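Local coordinates for dTDP-4-dehydrorhamnose reductase (Sulfolobus tokodaii, PDB 2GGS), which probably reduces dTDP-4-dehydrorhamnose to dTDP-L-rhamnose, using the NADPH held in its Rossmann-fold domain, at residues D108-E121 against K243-A255. Residues are numbered along the deposited sequence; the frame is centred on the assembly and turned at random.
Sequences DYVFDGEKGNYKEE and KRPYDSSLDSSRA
Pro-245 lays its ring over the centre of the Tyr-109 ring, CD lying 3.8 Å from the ring centroid and directly over the face, a CH-pi contact that suits a proline, whose CD, bonded to the ring nitrogen, carries mildly polarised hydrogens. On its other side, CB of Pro-245 rests against CA of Gly-113; a side chain there would run into the proline, and the positive phi of this turn also suits a glycine. Farther out, the Tyr-109 hydroxyl meets CG of Arg-244, whose guanidinium goes on to Asp-71. With an alanine in place of Tyr-109, the proline would probably lose the flat surface it lies on and the aliphatic part of Arg-244 its neighbour.

Asp-108 can be followed outward: CB lies against the carbonyl O of Ser-248 and, at 3.7 Å, CD2 of Leu-250, CG stands near OG of Ser-248, and OD2 accepts that hydroxyl at 2.7 Å, from 50° out of the carboxylate plane. The same oxygen is also hydrogen-bonded with Ser-152 OG. Placing CG between the backbone N and carbonyl (chi1 62°) helps aim the carboxylate at the serine.

In this Rossmann fold, 108-121 is the loop leaving strand 101-107, close to the bound NADPH at Asp-108, and the late chain 243-255 runs along it. A single bridge joins Tyr-118 and Leu-250: Tyr-118 N donates to Ser-249 O (3.0 Å), and Asp-251 N to Tyr-118 O (2.7 Å). Beside it, Ser-249 OG donates a hydrogen bond to Asp-247 OD1, also the acceptor of an Asx turn, and receives Asn-117 N nearly straight at 169°. Beyond the bridge, Glu-120 and Arg-254 form a long salt bridge, their planes nearly perpendicular, while one water joins Glu-120 OE2 to Ala-255 N; OE2 of Glu-120 is also held by His-206 N.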
loop_
_atom_site.group_PDB
_atom_site.type_symbol
_atom_site.label_atom_id
_atom_site.label_comp_id
_atom_site.label_asym_id
_atom_site.label_seq_id
_atom_site.Cartn_x
_atom_site.Cartn_y
_atom_site.Cartn_z
ATOM N N ASP A 108 6.833 3.163 -1.105
ATOM C CA ASP A 108 7.941 3.724 -1.847
ATOM C C ASP A 108 8.154 5.225 -1.604
ATOM O O ASP A 108 9.244 5.739 -1.826
ATOM C CB ASP A 108 7.760 3.411 -3.356
ATOM C CG ASP A 108 6.509 4.028 -3.966
ATOM O OD1 ASP A 108 5.479 4.211 -3.262
ATOM O OD2 ASP A 108 6.541 4.310 -5.190
ATOM N N TYR A 109 7.109 5.935 -1.109
ATOM C CA TYR A 109 7.255 7.361 -0.782
ATOM C C TYR A 109 8.074 7.619 0.498
ATOM O O TYR A 109 8.278 8.757 0.873
ATOM C CB TYR A 109 5.878 8.079 -0.701
ATOM C CG TYR A 109 5.253 8.362 -2.046
ATOM C CD1 TYR A 109 5.692 7.676 -3.217
ATOM C CD2 TYR A 109 4.249 9.325 -2.185
ATOM C CE1 TYR A 109 5.121 7.944 -4.467
ATOM C CE2 TYR A 109 3.661 9.588 -3.446
ATOM C CZ TYR A 109 4.109 8.890 -4.571
ATOM O OH TYR A 109 3.552 9.116 -5.824
ATOM N N VAL A 110 8.545 6.570 1.174
ATOM C CA VAL A 110 9.572 6.827 2.203
ATOM C C VAL A 110 10.915 7.252 1.603
ATOM O O VAL A 110 11.759 7.722 2.348
ATOM C CB VAL A 110 9.825 5.647 3.190
ATOM C CG1 VAL A 110 8.505 5.174 3.882
ATOM C CG2 VAL A 110 10.579 4.483 2.499
ATOM N N PHE A 111 11.116 7.064 0.288
ATOM C CA PHE A 111 12.399 7.459 -0.373
ATOM C C PHE A 111 12.312 8.823 -1.052
ATOM O O PHE A 111 11.214 9.260 -1.426
ATOM C CB PHE A 111 12.817 6.380 -1.380
ATOM C CG PHE A 111 13.054 5.035 -0.745
ATOM C CD1 PHE A 111 14.207 4.808 0.014
ATOM C CD2 PHE A 111 12.120 3.997 -0.894
ATOM C CE1 PHE A 111 14.421 3.562 0.639
ATOM C CE2 PHE A 111 12.338 2.734 -0.321
ATOM C CZ PHE A 111 13.484 2.515 0.461
ATOM N N ASP A 112 13.471 9.479 -1.232
ATOM C CA ASP A 112 13.440 10.859 -1.725
ATOM C C ASP A 112 13.254 10.931 -3.241
ATOM O O ASP A 112 12.903 11.975 -3.778
ATOM C CB ASP A 112 14.620 11.721 -1.222
ATOM C CG ASP A 112 15.964 11.219 -1.658
ATOM O OD1 ASP A 112 16.041 10.533 -2.685
ATOM O OD2 ASP A 112 16.973 11.597 -0.995
ATOM N N GLY A 113 13.430 9.795 -3.900
ATOM C CA GLY A 113 13.200 9.685 -5.338
ATOM C C GLY A 113 14.289 10.207 -6.255
ATOM O O GLY A 113 14.073 10.307 -7.461
ATOM N N GLU A 114 15.456 10.508 -5.701
ATOM C CA GLU A 114 16.583 10.996 -6.506
ATOM C C GLU A 114 17.398 9.862 -7.131
ATOM O O GLU A 114 18.193 10.101 -8.057
ATOM C CB GLU A 114 17.441 11.993 -5.692
ATOM C CG GLU A 114 16.657 13.314 -5.443
ATOM C CD GLU A 114 16.306 14.067 -6.761
ATOM O OE1 GLU A 114 15.136 14.023 -7.264
ATOM O OE2 GLU A 114 17.227 14.691 -7.335
ATOM N N LYS A 115 17.182 8.630 -6.672
ATOM C CA LYS A 115 17.939 7.482 -7.195
ATOM C C LYS A 115 17.100 6.448 -7.968
ATOM O O LYS A 115 17.527 5.946 -9.011
ATOM C CB LYS A 115 18.708 6.788 -6.073
ATOM C CG LYS A 115 19.577 5.581 -6.504
ATOM C CD LYS A 115 20.293 4.977 -5.315
ATOM C CE LYS A 115 19.373 4.108 -4.454
ATOM N NZ LYS A 115 18.857 2.961 -5.248
ATOM N N GLY A 116 15.930 6.081 -7.442
ATOM C CA GLY A 116 15.145 4.995 -8.024
ATOM C C GLY A 116 15.700 3.628 -7.698
ATOM O O GLY A 116 16.779 3.503 -7.052
ATOM N N ASN A 117 14.956 2.603 -8.130
ATOM C CA ASN A 117 15.364 1.234 -7.955
ATOM C C ASN A 117 15.804 0.951 -6.526
ATOM O O ASN A 117 16.880 0.436 -6.268
ATOM C CB ASN A 117 16.461 0.941 -9.009
ATOM C CG ASN A 117 15.926 1.112 -10.426
ATOM O OD1 ASN A 117 16.402 1.963 -11.220
ATOM N ND2 ASN A 117 14.889 0.338 -10.744
ATOM N N TYR A 118 14.971 1.332 -5.552
ATOM C CA TYR A 118 15.389 1.221 -4.146
ATOM C C TYR A 118 15.345 -0.187 -3.617
ATOM O O TYR A 118 14.351 -0.890 -3.820
ATOM C CB TYR A 118 14.522 2.121 -3.256
ATOM C CG TYR A 118 14.779 3.587 -3.509
ATOM C CD1 TYR A 118 15.879 4.217 -2.925
ATOM C CD2 TYR A 118 13.952 4.341 -4.365
ATOM C CE1 TYR A 118 16.140 5.567 -3.167
ATOM C CE2 TYR A 118 14.199 5.682 -4.601
ATOM C CZ TYR A 118 15.298 6.283 -4.001
ATOM O OH TYR A 118 15.572 7.599 -4.223
ATOM N N LYS A 119 16.430 -0.609 -2.951
ATOM C CA LYS A 119 16.481 -1.916 -2.306
ATOM C C LYS A 119 16.173 -1.773 -0.815
ATOM O O LYS A 119 16.133 -0.652 -0.308
ATOM C CB LYS A 119 17.821 -2.628 -2.552
ATOM C CG LYS A 119 19.032 -1.835 -2.241
ATOM C CD LYS A 119 20.327 -2.623 -2.669
ATOM C CE LYS A 119 20.403 -2.900 -4.172
ATOM N NZ LYS A 119 20.809 -1.683 -4.998
ATOM N N GLU A 120 15.949 -2.901 -0.139
ATOM C CA GLU A 120 15.484 -2.886 1.260
ATOM C C GLU A 120 16.335 -2.049 2.205
ATOM O O GLU A 120 15.809 -1.346 3.072
ATOM C CB GLU A 120 15.308 -4.288 1.828
ATOM C CG GLU A 120 14.118 -5.069 1.231
ATOM C CD GLU A 120 14.390 -5.742 -0.155
ATOM O OE1 GLU A 120 15.473 -5.518 -0.762
ATOM O OE2 GLU A 120 13.497 -6.443 -0.647
ATOM N N GLU A 121 17.650 -2.123 2.002
ATOM C CA GLU A 121 18.606 -1.487 2.897
ATOM C C GLU A 121 18.914 -0.025 2.550
ATOM O O GLU A 121 19.621 0.644 3.309
ATOM C CB GLU A 121 19.883 -2.342 2.962
ATOM C CG GLU A 121 20.688 -2.361 1.672
ATOM C CD GLU A 121 20.356 -3.528 0.737
ATOM O OE1 GLU A 121 19.219 -4.064 0.715
ATOM O OE2 GLU A 121 21.276 -3.922 -0.006
ATOM N N LYS A 243 4.992 17.389 -2.571
ATOM C CA LYS A 243 5.982 17.037 -3.591
ATOM C C LYS A 243 5.996 15.521 -3.713
ATOM O O LYS A 243 5.916 14.838 -2.692
ATOM C CB LYS A 243 7.356 17.533 -3.195
ATOM C CG LYS A 243 7.557 19.051 -3.331
ATOM C CD LYS A 243 8.516 19.634 -2.256
ATOM C CE LYS A 243 7.799 20.105 -0.951
ATOM N NZ LYS A 243 6.652 21.052 -1.196
ATOM N N ARG A 244 6.028 15.003 -4.941
ATOM C CA ARG A 244 6.192 13.543 -5.166
ATOM C C ARG A 244 7.649 13.240 -5.474
ATOM O O ARG A 244 8.306 14.048 -6.123
ATOM C CB ARG A 244 5.305 13.075 -6.330
ATOM C CG ARG A 244 3.885 12.625 -5.954
ATOM C CD ARG A 244 3.087 13.702 -5.227
ATOM N NE ARG A 244 1.683 13.294 -5.128
ATOM C CZ ARG A 244 0.708 14.117 -4.720
ATOM N NH1 ARG A 244 1.006 15.369 -4.363
ATOM N NH2 ARG A 244 -0.546 13.694 -4.653
ATOM N N PRO A 245 8.158 12.069 -5.027
ATOM C CA PRO A 245 9.528 11.658 -5.394
ATOM C C PRO A 245 9.634 11.441 -6.899
ATOM O O PRO A 245 8.723 10.907 -7.513
ATOM C CB PRO A 245 9.740 10.340 -4.612
ATOM C CG PRO A 245 8.346 9.842 -4.313
ATOM C CD PRO A 245 7.493 11.081 -4.148
ATOM N N TYR A 246 10.729 11.904 -7.493
ATOM C CA TYR A 246 10.926 11.758 -8.952
ATOM C C TYR A 246 10.916 10.307 -9.450
ATOM O O TYR A 246 10.167 9.978 -10.359
ATOM C CB TYR A 246 12.220 12.431 -9.392
ATOM C CG TYR A 246 12.467 12.272 -10.874
ATOM C CD1 TYR A 246 11.635 12.898 -11.804
ATOM C CD2 TYR A 246 13.494 11.467 -11.339
ATOM C CE1 TYR A 246 11.842 12.738 -13.178
ATOM C CE2 TYR A 246 13.714 11.299 -12.714
ATOM C CZ TYR A 246 12.882 11.949 -13.616
ATOM O OH TYR A 246 13.090 11.818 -14.979
ATOM N N ASP A 247 11.736 9.464 -8.849
ATOM C CA ASP A 247 11.794 8.049 -9.181
ATOM C C ASP A 247 11.738 7.246 -7.907
ATOM O O ASP A 247 12.770 7.024 -7.251
ATOM C CB ASP A 247 13.067 7.699 -9.969
ATOM C CG ASP A 247 13.072 6.271 -10.438
ATOM O OD1 ASP A 247 12.253 5.469 -9.931
ATOM O OD2 ASP A 247 13.871 5.921 -11.340
ATOM N N SER A 248 10.540 6.801 -7.555
ATOM C CA SER A 248 10.387 5.991 -6.315
ATOM C C SER A 248 10.299 4.493 -6.637
ATOM O O SER A 248 9.924 3.663 -5.806
ATOM C CB SER A 248 9.168 6.497 -5.524
ATOM O OG SER A 248 7.985 6.290 -6.251
ATOM N N SER A 249 10.713 4.107 -7.854
ATOM C CA SER A 249 10.625 2.705 -8.199
ATOM C C SER A 249 11.384 1.877 -7.163
ATOM O O SER A 249 12.392 2.348 -6.592
ATOM C CB SER A 249 11.186 2.447 -9.609
ATOM O OG SER A 249 12.504 2.910 -9.697
ATOM N N LEU A 250 10.881 0.658 -6.926
ATOM C CA LEU A 250 11.516 -0.288 -5.988
ATOM C C LEU A 250 12.204 -1.433 -6.694
ATOM O O LEU A 250 11.742 -1.899 -7.727
ATOM C CB LEU A 250 10.486 -0.890 -5.020
ATOM C CG LEU A 250 9.703 0.152 -4.223
ATOM C CD1 LEU A 250 8.808 -0.704 -3.261
ATOM C CD2 LEU A 250 10.675 1.074 -3.483
ATOM N N ASP A 251 13.305 -1.872 -6.101
ATOM C CA ASP A 251 13.983 -3.087 -6.526
ATOM C C ASP A 251 13.421 -4.237 -5.711
ATOM O O ASP A 251 13.620 -4.288 -4.497
ATOM C CB ASP A 251 15.504 -2.922 -6.365
ATOM C CG ASP A 251 16.269 -4.182 -6.766
ATOM O OD1 ASP A 251 15.660 -5.236 -7.003
ATOM O OD2 ASP A 251 17.508 -4.120 -6.803
ATOM N N SER A 252 12.631 -5.087 -6.360
ATOM C CA SER A 252 11.973 -6.225 -5.689
ATOM C C SER A 252 12.718 -7.533 -5.980
ATOM O O SER A 252 12.121 -8.603 -5.917
ATOM C CB SER A 252 10.483 -6.365 -6.080
ATOM O OG SER A 252 9.693 -5.231 -5.675
ATOM N N SER A 253 14.021 -7.441 -6.281
ATOM C CA SER A 253 14.776 -8.669 -6.658
ATOM C C SER A 253 14.710 -9.752 -5.600
ATOM O O SER A 253 14.566 -10.933 -5.941
ATOM C CB SER A 253 16.233 -8.352 -7.025
ATOM O OG SER A 253 16.293 -7.443 -8.119
ATOM N N ARG A 254 14.788 -9.373 -4.314
ATOM C CA ARG A 254 14.762 -10.375 -3.245
ATOM C C ARG A 254 13.471 -11.172 -3.264
ATOM O O ARG A 254 13.471 -12.395 -3.109
ATOM C CB ARG A 254 15.011 -9.758 -1.866
ATOM C CG ARG A 254 16.410 -9.141 -1.712
ATOM C CD ARG A 254 16.789 -9.089 -0.248
ATOM N NE ARG A 254 18.084 -8.437 -0.059
ATOM C CZ ARG A 254 19.114 -8.971 0.587
ATOM N NH1 ARG A 254 19.012 -10.192 1.123
ATOM N NH2 ARG A 254 20.254 -8.278 0.706
ATOM N N ALA A 255 12.344 -10.461 -3.417
ATOM C CA ALA A 255 11.047 -11.093 -3.407
ATOM C C ALA A 255 10.822 -11.944 -4.644
ATOM O O ALA A 255 10.120 -12.954 -4.578
ATOM C CB ALA A 255 9.913 -10.019 -3.274
HETATM O O HOH W 1 12.854 13.307 -6.019
HETATM O O HOH W 2 18.669 -1.623 -6.749
HETATM O O HOH W 3 12.321 -7.611 -2.823
HETATM O O HOH W 4 15.283 -6.392 -3.427
HETATM O O HOH W 5 18.163 -6.029 -0.444
#